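Long-range contact in phosphate transporter (PDB 6L85), which probably imports phosphate across the cell membrane, driven by sodium ions, as a bacterial relative of the human SLC20 carriers: residues G101-S105 / N373-W378. Sequence-based numbering, arbitrary orientation.
Sequences GYPVS and NIVISW. With NA (sodium ion), chain Q; PO4 (phosphate ion), chain P.
Trp378 reaches from its helix to the loop 101-105, extended from Tyr102 on, and gives its indole N-H to the backbone carbonyl of Pro103, with NE1 to O at 2.8 Å. The bond is nearly straight, 160° at the hydrogen, and the oxygen lies at the indole's edge, practically in the ring plane. Tryptophan suits the place: it pairs one polar N-H with a large apolar surface, and Ile374 CG2, one helical turn earlier, lies over one face near the rim, 3.6 Å above the plane. Replacing Trp378 with a phenylalanine would probably leave the Pro103 carbonyl without this donor and the loop less firmly tied to the helix, just before the residue that binds sodium.

The tight part continues at Ile374, whose CG1 meets the edge of the Tyr102 ring at CD2, 3.5 Å away. With CG1 anti to its own carbonyl carbon (chi1 -81°), the branch swings in beside the loop, and the extended second torsion carries CD1 on to Pro103 CD, 4.1 Å off. Proline, with no amide N-H to satisfy, fits this apolar flank. Val104 CG1 stands 4.0 Å from Ser377 OG; that hydroxyl donates back to its own helix, at Ile374 O, which also accepts from Trp378 N.

The solvent-side end is held by fewer atoms: exposed Asn373, polar as suits the surface, rests CB 3.6 Å from Tyr102 CE2, the long, flat tyrosine spanning from Ile374 out to it.

The loop joins helix 76-99, closed by a Schellman motif at Gly101, to helix 106-121, N-capped by phosphate-binding Ser105. Val104 O binds sodium with Asn21, Asp22 and Thr347, its small apolar side chain also touching helix 76-99, while Trp378 packs on Thr347 and Val351, joining helix 368-400 to helix 346-357.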
loop_
_atom_site.group_PDB
_atom_site.type_symbol
_atom_site.label_atom_id
_atom_site.label_comp_id
_atom_site.label_asym_id
_atom_site.label_seq_id
_atom_site.Cartn_x
_atom_site.Cartn_y
_atom_site.Cartn_z
ATOM N N GLY B 101 17.100 -16.019 -22.898
ATOM C CA GLY B 101 16.155 -16.624 -21.978
ATOM C C GLY B 101 16.773 -17.294 -20.770
ATOM O O GLY B 101 16.119 -18.122 -20.132
ATOM N N TYR B 102 18.026 -16.958 -20.420
ATOM C CA TYR B 102 18.589 -17.670 -19.276
ATOM C C TYR B 102 18.437 -16.850 -18.002
ATOM O O TYR B 102 18.796 -15.661 -17.978
ATOM C CB TYR B 102 20.061 -18.000 -19.519
ATOM C CG TYR B 102 20.255 -19.159 -20.478
ATOM C CD1 TYR B 102 20.203 -18.964 -21.850
ATOM C CD2 TYR B 102 20.464 -20.454 -20.011
ATOM C CE1 TYR B 102 20.370 -20.024 -22.739
ATOM C CE2 TYR B 102 20.629 -21.522 -20.891
ATOM C CZ TYR B 102 20.587 -21.299 -22.251
ATOM O OH TYR B 102 20.754 -22.351 -23.127
ATOM N N PRO B 103 17.882 -17.435 -16.941
ATOM C CA PRO B 103 17.804 -16.753 -15.639
ATOM C C PRO B 103 19.169 -16.749 -14.958
ATOM O O PRO B 103 19.733 -17.812 -14.684
ATOM C CB PRO B 103 16.789 -17.602 -14.859
ATOM C CG PRO B 103 16.931 -18.992 -15.457
ATOM C CD PRO B 103 17.359 -18.813 -16.896
ATOM N N VAL B 104 19.699 -15.549 -14.691
ATOM C CA VAL B 104 20.977 -15.359 -14.000
ATOM C C VAL B 104 20.763 -14.444 -12.789
ATOM O O VAL B 104 19.741 -13.767 -12.660
ATOM C CB VAL B 104 22.071 -14.764 -14.922
ATOM C CG1 VAL B 104 22.397 -15.712 -16.057
ATOM C CG2 VAL B 104 21.643 -13.399 -15.470
ATOM N N SER B 105 21.772 -14.393 -11.921
ATOM C CA SER B 105 21.749 -13.511 -10.760
ATOM C C SER B 105 22.311 -12.141 -11.124
ATOM O O SER B 105 23.508 -12.015 -11.422
ATOM C CB SER B 105 22.544 -14.096 -9.599
ATOM O OG SER B 105 22.660 -13.140 -8.551
ATOM N N ASN B 373 24.245 -25.348 -19.454
ATOM C CA ASN B 373 24.478 -23.936 -19.751
ATOM C C ASN B 373 24.150 -23.054 -18.552
ATOM O O ASN B 373 24.879 -22.102 -18.242
ATOM C CB ASN B 373 23.638 -23.507 -20.953
ATOM C CG ASN B 373 24.194 -24.013 -22.267
ATOM O OD1 ASN B 373 25.173 -24.747 -22.283
ATOM N ND2 ASN B 373 23.568 -23.623 -23.378
ATOM N N ILE B 374 23.044 -23.354 -17.873
ATOM C CA ILE B 374 22.631 -22.555 -16.725
ATOM C C ILE B 374 23.668 -22.657 -15.616
ATOM O O ILE B 374 24.092 -21.645 -15.042
ATOM C CB ILE B 374 21.233 -22.991 -16.244
ATOM C CG1 ILE B 374 20.154 -22.345 -17.118
ATOM C CG2 ILE B 374 21.031 -22.667 -14.756
ATOM C CD1 ILE B 374 18.746 -22.705 -16.716
ATOM N N VAL B 375 24.098 -23.883 -15.308
ATOM C CA VAL B 375 25.094 -24.074 -14.255
ATOM C C VAL B 375 26.407 -23.377 -14.614
ATOM O O VAL B 375 27.040 -22.741 -13.758
ATOM C CB VAL B 375 25.293 -25.575 -13.977
ATOM C CG1 VAL B 375 26.468 -25.801 -13.018
ATOM C CG2 VAL B 375 24.011 -26.170 -13.412
ATOM N N ILE B 376 26.828 -23.469 -15.881
ATOM C CA ILE B 376 28.059 -22.804 -16.304
ATOM C C ILE B 376 27.940 -21.305 -16.087
ATOM O O ILE B 376 28.834 -20.672 -15.508
ATOM C CB ILE B 376 28.387 -23.108 -17.780
ATOM C CG1 ILE B 376 28.555 -24.608 -18.050
ATOM C CG2 ILE B 376 29.640 -22.346 -18.217
ATOM C CD1 ILE B 376 29.777 -25.150 -17.562
ATOM N N SER B 377 26.855 -20.710 -16.602
ATOM C CA SER B 377 26.668 -19.269 -16.497
ATOM C C SER B 377 26.676 -18.834 -15.041
ATOM O O SER B 377 27.291 -17.819 -14.693
ATOM C CB SER B 377 25.363 -18.850 -17.189
ATOM O OG SER B 377 24.232 -19.239 -16.420
ATOM N N TRP B 378 26.040 -19.616 -14.162
ATOM C CA TRP B 378 26.029 -19.231 -12.754
ATOM C C TRP B 378 27.424 -19.300 -12.142
ATOM O O TRP B 378 27.801 -18.428 -11.347
ATOM C CB TRP B 378 25.067 -20.107 -11.965
ATOM C CG TRP B 378 23.656 -19.857 -12.313
ATOM C CD1 TRP B 378 23.186 -19.026 -13.286
ATOM C CD2 TRP B 378 22.511 -20.451 -11.701
ATOM N NE1 TRP B 378 21.816 -19.057 -13.309
ATOM C CE2 TRP B 378 21.374 -19.927 -12.350
ATOM C CE3 TRP B 378 22.334 -21.377 -10.670
ATOM C CZ2 TRP B 378 20.077 -20.293 -12.000
ATOM C CZ3 TRP B 378 21.041 -21.740 -10.320
ATOM C CH2 TRP B 378 19.931 -21.204 -10.987
HETATM NA NA NA Q . 17.500 -13.856 -12.420
HETATM P P PO4 P . 19.009 -11.918 -8.534
HETATM O O1 PO4 P . 18.822 -13.419 -8.753
HETATM O O2 PO4 P . 20.388 -11.581 -8.007
HETATM O O3 PO4 P . 17.966 -11.460 -7.520
HETATM O O4 PO4 P . 18.869 -11.170 -9.850
HETATM O O HOH W 1 15.552 -14.988 -13.188
#